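Local coordinates for protein S-adenosylmethionine-dependent methyltransferase (Clostridium acetobutylicum, PDB 1Y8C) that probably transfers a methyl group from S-adenosylmethionine to an acceptor substrate, as in other methyltransferases of Rossmann-like fold, at residues A[164-169]-A[179-184]; A[108-113]-A[198-203]. All blocks are in the same frame, centred on the assembly; numbering follows the deposited sequence.

Contacts 1 and 2 meet on one antiparallel four-stranded sheet, but at different depths of the molecule. Contact 1 pairs the sheet's two middle strands, 164-173 and 176-186, in a partly buried hairpin whose centre lies about 21 Å from that of the chain. Contact 2 is buried, about 8 Å from the chain centre, where the end of strand 191-201 meets the loop after strand 104-107 of the Rossmann-like sheet. Regular backbone pairing and apolar packing make the first; two hydrogen bonds between Asn113 and the Arg201 backbone, with two acidic side chains beside them, make the second. The contact centres are about 18 Å apart, bridged by Met179, whose N lies 2.9 Å from His198 O, a probable hydrogen bond.

Contact 1: residues A[164-169]-A[179-184]; sequences VFYYWE and MYISFF
Phe165 with Phe184, Tyr167 with Ser182 and Glu169 with Tyr180 form the hydrogen-bonded pairs of an antiparallel beta hairpin; the axes of segments 164-169 and 179-184 approach to 4.6 Å, their directions 168° apart. Each pair exchanges two backbone bonds; the one from Phe184 N to Phe165 O is 2.7 Å long but bent. On the face carrying Trp168, Ile181, Tyr166 and Phe183, the indole receives a CH-pi contact: Ile181 CD1 stands 3.8 Å from the centroid of its five-membered ring, 8° off the normal. Trp168 CG is anti to the backbone N (chi1 173°), which lays the ring alongside the isoleucine. Met179, present as selenomethionine, comes obliquely to the same indole, a Met-aromatic contact with its SE 5.5 Å from the centroid of the six-membered ring. Further along, the Tyr166 and Phe183 rings run side by side with tilted planes, Phe183 CE2 being 3.6 Å from Tyr166 CD2. Helix 3-15 packs on this face through Ile14. The other face carries Phe165 beside Phe184, and Ser182, whose OG is hydrogen-bonded to Asp195. The chemistry therefore implies a division of labour: backbone bonds set the register, while aromatic and aliphatic groups form the apolar surface that receives the helix.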
loop_
_atom_site.group_PDB
_atom_site.type_symbol
_atom_site.label_atom_id
_atom_site.label_comp_id
_atom_site.label_asym_id
_atom_site.label_seq_id
_atom_site.Cartn_x
_atom_site.Cartn_y
_atom_site.Cartn_z
ATOM N N VAL A 164 -1.923 -12.112 -21.372
ATOM C CA VAL A 164 -1.654 -10.741 -20.983
ATOM C C VAL A 164 -0.375 -10.264 -21.647
ATOM O O VAL A 164 0.652 -10.935 -21.591
ATOM C CB VAL A 164 -1.493 -10.607 -19.460
ATOM C CG1 VAL A 164 -1.135 -9.175 -19.094
ATOM C CG2 VAL A 164 -2.781 -11.008 -18.772
ATOM N N PHE A 165 -0.450 -9.100 -22.278
ATOM C CA PHE A 165 0.698 -8.499 -22.948
ATOM C C PHE A 165 0.887 -7.079 -22.396
ATOM O O PHE A 165 -0.088 -6.337 -22.252
ATOM C CB PHE A 165 0.449 -8.425 -24.456
ATOM C CG PHE A 165 1.563 -7.776 -25.211
ATOM C CD1 PHE A 165 2.563 -8.543 -25.797
ATOM C CD2 PHE A 165 1.671 -6.387 -25.250
ATOM C CE1 PHE A 165 3.663 -7.933 -26.405
ATOM C CE2 PHE A 165 2.759 -5.766 -25.849
ATOM C CZ PHE A 165 3.760 -6.541 -26.427
ATOM N N TYR A 166 2.126 -6.698 -22.097
ATOM C CA TYR A 166 2.372 -5.361 -21.577
ATOM C C TYR A 166 3.757 -4.805 -21.884
ATOM O O TYR A 166 4.732 -5.547 -21.957
ATOM C CB TYR A 166 2.109 -5.319 -20.055
ATOM C CG TYR A 166 3.224 -5.821 -19.149
ATOM C CD1 TYR A 166 4.443 -5.144 -19.072
ATOM C CD2 TYR A 166 3.044 -6.951 -18.336
ATOM C CE1 TYR A 166 5.458 -5.565 -18.214
ATOM C CE2 TYR A 166 4.059 -7.388 -17.467
ATOM C CZ TYR A 166 5.268 -6.685 -17.412
ATOM O OH TYR A 166 6.296 -7.076 -16.565
ATOM N N TYR A 167 3.827 -3.491 -22.084
ATOM C CA TYR A 167 5.082 -2.805 -22.345
ATOM C C TYR A 167 5.221 -1.810 -21.204
ATOM O O TYR A 167 4.353 -0.958 -20.998
ATOM C CB TYR A 167 5.039 -2.080 -23.685
ATOM C CG TYR A 167 6.212 -1.168 -23.917
ATOM C CD1 TYR A 167 7.513 -1.587 -23.648
ATOM C CD2 TYR A 167 6.030 0.110 -24.428
ATOM C CE1 TYR A 167 8.605 -0.756 -23.885
ATOM C CE2 TYR A 167 7.114 0.948 -24.665
ATOM C CZ TYR A 167 8.399 0.508 -24.391
ATOM O OH TYR A 167 9.470 1.344 -24.631
ATOM N N TRP A 168 6.312 -1.923 -20.460
ATOM C CA TRP A 168 6.543 -1.066 -19.300
ATOM C C TRP A 168 7.805 -0.220 -19.470
ATOM O O TRP A 168 8.895 -0.753 -19.603
ATOM C CB TRP A 168 6.626 -1.980 -18.062
ATOM C CG TRP A 168 7.015 -1.330 -16.763
ATOM C CD1 TRP A 168 7.256 -0.002 -16.546
ATOM C CD2 TRP A 168 7.240 -1.988 -15.508
ATOM N NE1 TRP A 168 7.617 0.207 -15.244
ATOM C CE2 TRP A 168 7.609 -0.987 -14.582
ATOM C CE3 TRP A 168 7.153 -3.315 -15.077
ATOM C CZ2 TRP A 168 7.912 -1.284 -13.236
ATOM C CZ3 TRP A 168 7.454 -3.611 -13.738
ATOM C CH2 TRP A 168 7.822 -2.597 -12.838
ATOM N N GLU A 169 7.653 1.098 -19.480
ATOM C CA GLU A 169 8.807 1.979 -19.623
ATOM C C GLU A 169 9.043 2.774 -18.331
ATOM O O GLU A 169 8.129 3.403 -17.801
ATOM C CB GLU A 169 8.600 2.955 -20.785
ATOM C CG GLU A 169 9.877 3.267 -21.554
ATOM C CD GLU A 169 9.900 4.668 -22.147
ATOM O OE1 GLU A 169 8.940 5.037 -22.854
ATOM O OE2 GLU A 169 10.888 5.395 -21.908
HETATM N N MSE A 179 6.541 5.738 -14.249
HETATM C CA MSE A 179 6.258 4.472 -14.887
HETATM C C MSE A 179 5.114 4.595 -15.868
HETATM O O MSE A 179 4.039 5.081 -15.528
HETATM C CB MSE A 179 5.897 3.437 -13.830
HETATM C CG MSE A 179 6.839 3.397 -12.638
HETATM SE SE MSE A 179 6.220 2.152 -11.281
HETATM C CE MSE A 179 5.767 3.396 -9.872
ATOM N N TYR A 180 5.346 4.150 -17.090
ATOM C CA TYR A 180 4.310 4.195 -18.101
ATOM C C TYR A 180 4.080 2.754 -18.518
ATOM O O TYR A 180 5.000 2.080 -18.985
ATOM C CB TYR A 180 4.771 5.043 -19.285
ATOM C CG TYR A 180 5.245 6.429 -18.893
ATOM C CD1 TYR A 180 6.452 6.607 -18.213
ATOM C CD2 TYR A 180 4.490 7.561 -19.201
ATOM C CE1 TYR A 180 6.899 7.877 -17.854
ATOM C CE2 TYR A 180 4.928 8.838 -18.847
ATOM C CZ TYR A 180 6.134 8.989 -18.177
ATOM O OH TYR A 180 6.603 10.248 -17.852
ATOM N N ILE A 181 2.860 2.265 -18.339
ATOM C CA ILE A 181 2.593 0.881 -18.685
ATOM C C ILE A 181 1.318 0.663 -19.465
ATOM O O ILE A 181 0.239 1.037 -19.022
ATOM C CB ILE A 181 2.496 -0.008 -17.435
ATOM C CG1 ILE A 181 3.674 0.250 -16.486
ATOM C CG2 ILE A 181 2.466 -1.451 -17.858
ATOM C CD1 ILE A 181 3.637 -0.609 -15.233
ATOM N N SER A 182 1.461 0.031 -20.622
ATOM C CA SER A 182 0.339 -0.292 -21.482
ATOM C C SER A 182 0.074 -1.795 -21.396
ATOM O O SER A 182 0.937 -2.617 -21.741
ATOM C CB SER A 182 0.651 0.074 -22.933
ATOM O OG SER A 182 0.787 1.484 -23.090
ATOM N N PHE A 183 -1.115 -2.141 -20.918
ATOM C CA PHE A 183 -1.529 -3.527 -20.799
ATOM C C PHE A 183 -2.497 -3.857 -21.899
ATOM O O PHE A 183 -3.214 -2.999 -22.385
ATOM C CB PHE A 183 -2.250 -3.793 -19.473
ATOM C CG PHE A 183 -1.342 -3.929 -18.303
ATOM C CD1 PHE A 183 -1.041 -2.825 -17.508
ATOM C CD2 PHE A 183 -0.755 -5.155 -18.015
ATOM C CE1 PHE A 183 -0.165 -2.942 -16.439
ATOM C CE2 PHE A 183 0.120 -5.286 -16.956
ATOM C CZ PHE A 183 0.422 -4.175 -16.159
ATOM N N PHE A 184 -2.502 -5.120 -22.285
ATOM C CA PHE A 184 -3.417 -5.630 -23.286
ATOM C C PHE A 184 -3.828 -6.960 -22.696
ATOM O O PHE A 184 -3.009 -7.862 -22.576
ATOM C CB PHE A 184 -2.709 -5.840 -24.618
ATOM C CG PHE A 184 -2.618 -4.605 -25.449
ATOM C CD1 PHE A 184 -1.441 -3.871 -25.505
ATOM C CD2 PHE A 184 -3.728 -4.160 -26.167
ATOM C CE1 PHE A 184 -1.370 -2.704 -26.267
ATOM C CE2 PHE A 184 -3.670 -2.999 -26.931
ATOM C CZ PHE A 184 -2.493 -2.266 -26.983
#

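Contact 2: residues A[108-113]-A[198-203]; sequences CLDSTN and HEERAY
Asn113 grips Arg201 with two hydrogen bonds where the loop after strand 104-107 of the Rossmann-like methyltransferase fold meets the end of strand 191-201. Its backbone O accepts from Arg201 N at 2.9 Å, and its ND2 donates to Arg201 O at 3.0 Å, nearly straight (171°) and with the acceptor in the amide plane. That second bond, with one from Asn143 N to Asn113 OD1, fixes the rotation of the amide. The tight part is completed by Glu200, which crosses Asn113 obliquely and sets OE1 3.1 Å from Asn113 CB; Asn143 ND2 donates to that oxygen. A looser part, still inside the protein, is the meeting of Tyr203 with Thr112, where CE1 at the ring edge stays 4.4 Å from Thr112 O. The solvent side belongs to the partly exposed Arg201, which turns its guanidinium away from the loop while its NE donates to Ile116 O. At the buried end, a type I' turn from Cys108 to Ser111 presents Asp110, and its chi1 of 42° turns the carboxylate so that OD2 faces Glu200. Arg15 and Arg237 form salt bridges to Asp110 OD1. The other oxygen, Asp110 OD2, lies 2.6 Å from Glu200 OE2.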
loop_
_atom_site.group_PDB
_atom_site.type_symbol
_atom_site.label_atom_id
_atom_site.label_comp_id
_atom_site.label_asym_id
_atom_site.label_seq_id
_atom_site.Cartn_x
_atom_site.Cartn_y
_atom_site.Cartn_z
ATOM N N CYS A 108 -0.413 -0.335 2.584
ATOM C CA CYS A 108 0.530 -1.201 1.891
ATOM C C CYS A 108 0.674 -0.960 0.383
ATOM O O CYS A 108 0.204 0.054 -0.146
ATOM C CB CYS A 108 0.114 -2.652 2.156
ATOM S SG CYS A 108 -0.222 -2.970 3.935
ATOM N N LEU A 109 1.345 -1.895 -0.293
ATOM C CA LEU A 109 1.552 -1.837 -1.738
ATOM C C LEU A 109 2.178 -0.536 -2.201
ATOM O O LEU A 109 1.717 0.079 -3.161
ATOM C CB LEU A 109 0.222 -2.041 -2.459
ATOM C CG LEU A 109 -0.455 -3.392 -2.205
ATOM C CD1 LEU A 109 -1.830 -3.415 -2.845
ATOM C CD2 LEU A 109 0.431 -4.507 -2.775
ATOM N N ASP A 110 3.239 -0.131 -1.517
ATOM C CA ASP A 110 3.967 1.097 -1.825
ATOM C C ASP A 110 3.121 2.342 -2.093
ATOM O O ASP A 110 3.550 3.236 -2.827
ATOM C CB ASP A 110 4.976 0.876 -2.988
ATOM C CG ASP A 110 4.413 0.031 -4.136
ATOM O OD1 ASP A 110 4.315 -1.200 -3.986
ATOM O OD2 ASP A 110 4.079 0.593 -5.198
ATOM N N SER A 111 1.942 2.432 -1.481
ATOM C CA SER A 111 1.103 3.615 -1.699
ATOM C C SER A 111 1.778 4.888 -1.214
ATOM O O SER A 111 1.658 5.937 -1.832
ATOM C CB SER A 111 -0.253 3.447 -1.019
ATOM O OG SER A 111 -1.057 2.543 -1.765
ATOM N N THR A 112 2.496 4.784 -0.109
ATOM C CA THR A 112 3.218 5.912 0.445
ATOM C C THR A 112 4.155 6.549 -0.595
ATOM O O THR A 112 4.369 7.757 -0.573
ATOM C CB THR A 112 4.034 5.466 1.688
ATOM O OG1 THR A 112 3.128 5.032 2.711
ATOM C CG2 THR A 112 4.908 6.600 2.228
ATOM N N ASN A 113 4.712 5.767 -1.514
ATOM C CA ASN A 113 5.604 6.372 -2.502
ATOM C C ASN A 113 4.897 7.300 -3.483
ATOM O O ASN A 113 5.546 8.095 -4.140
ATOM C CB ASN A 113 6.365 5.310 -3.308
ATOM C CG ASN A 113 7.272 4.461 -2.453
ATOM O OD1 ASN A 113 6.833 3.478 -1.861
ATOM N ND2 ASN A 113 8.544 4.840 -2.371
ATOM N N HIS A 198 1.993 5.883 -13.370
ATOM C CA HIS A 198 2.145 6.265 -11.975
ATOM C C HIS A 198 3.506 6.917 -11.737
ATOM O O HIS A 198 4.442 6.738 -12.515
ATOM C CB HIS A 198 1.984 5.033 -11.076
ATOM C CG HIS A 198 0.703 4.289 -11.296
ATOM N ND1 HIS A 198 0.644 2.912 -11.373
ATOM C CD2 HIS A 198 -0.568 4.728 -11.461
ATOM C CE1 HIS A 198 -0.605 2.537 -11.577
ATOM N NE2 HIS A 198 -1.362 3.618 -11.635
ATOM N N GLU A 199 3.601 7.667 -10.647
ATOM C CA GLU A 199 4.826 8.352 -10.288
ATOM C C GLU A 199 5.103 8.069 -8.819
ATOM O O GLU A 199 4.237 8.287 -7.974
ATOM C CB GLU A 199 4.625 9.836 -10.515
ATOM C CG GLU A 199 5.870 10.637 -10.752
ATOM C CD GLU A 199 5.537 11.956 -11.433
ATOM O OE1 GLU A 199 4.740 12.735 -10.857
ATOM O OE2 GLU A 199 6.065 12.209 -12.541
ATOM N N GLU A 200 6.297 7.560 -8.521
ATOM C CA GLU A 200 6.679 7.252 -7.138
ATOM C C GLU A 200 7.997 7.952 -6.780
ATOM O O GLU A 200 8.907 8.045 -7.605
ATOM C CB GLU A 200 6.829 5.727 -6.935
ATOM C CG GLU A 200 5.507 4.979 -6.673
ATOM C CD GLU A 200 5.693 3.508 -6.248
ATOM O OE1 GLU A 200 6.716 3.179 -5.595
ATOM O OE2 GLU A 200 4.791 2.685 -6.540
ATOM N N ARG A 201 8.096 8.466 -5.559
ATOM C CA ARG A 201 9.324 9.124 -5.155
ATOM C C ARG A 201 10.192 8.147 -4.395
ATOM O O ARG A 201 9.696 7.327 -3.620
ATOM C CB ARG A 201 9.067 10.343 -4.267
ATOM C CG ARG A 201 10.192 11.353 -4.403
ATOM C CD ARG A 201 10.631 11.978 -3.102
ATOM N NE ARG A 201 10.013 13.284 -2.883
ATOM C CZ ARG A 201 10.609 14.293 -2.245
ATOM N NH1 ARG A 201 11.841 14.144 -1.770
ATOM N NH2 ARG A 201 9.977 15.452 -2.071
ATOM N N ALA A 202 11.495 8.234 -4.617
ATOM C CA ALA A 202 12.412 7.345 -3.937
ATOM C C ALA A 202 12.891 8.004 -2.655
ATOM O O ALA A 202 13.810 8.819 -2.669
ATOM C CB ALA A 202 13.582 7.017 -4.844
ATOM N N TYR A 203 12.255 7.641 -1.545
ATOM C CA TYR A 203 12.600 8.185 -0.239
ATOM C C TYR A 203 13.668 7.352 0.463
ATOM O O TYR A 203 13.630 6.120 0.429
ATOM C CB TYR A 203 11.359 8.242 0.656
ATOM C CG TYR A 203 10.368 9.321 0.301
ATOM C CD1 TYR A 203 9.077 8.999 -0.129
ATOM C CD2 TYR A 203 10.704 10.670 0.430
ATOM C CE1 TYR A 203 8.151 9.996 -0.417
ATOM C CE2 TYR A 203 9.783 11.672 0.152
ATOM C CZ TYR A 203 8.511 11.331 -0.271
ATOM O OH TYR A 203 7.599 12.325 -0.549
#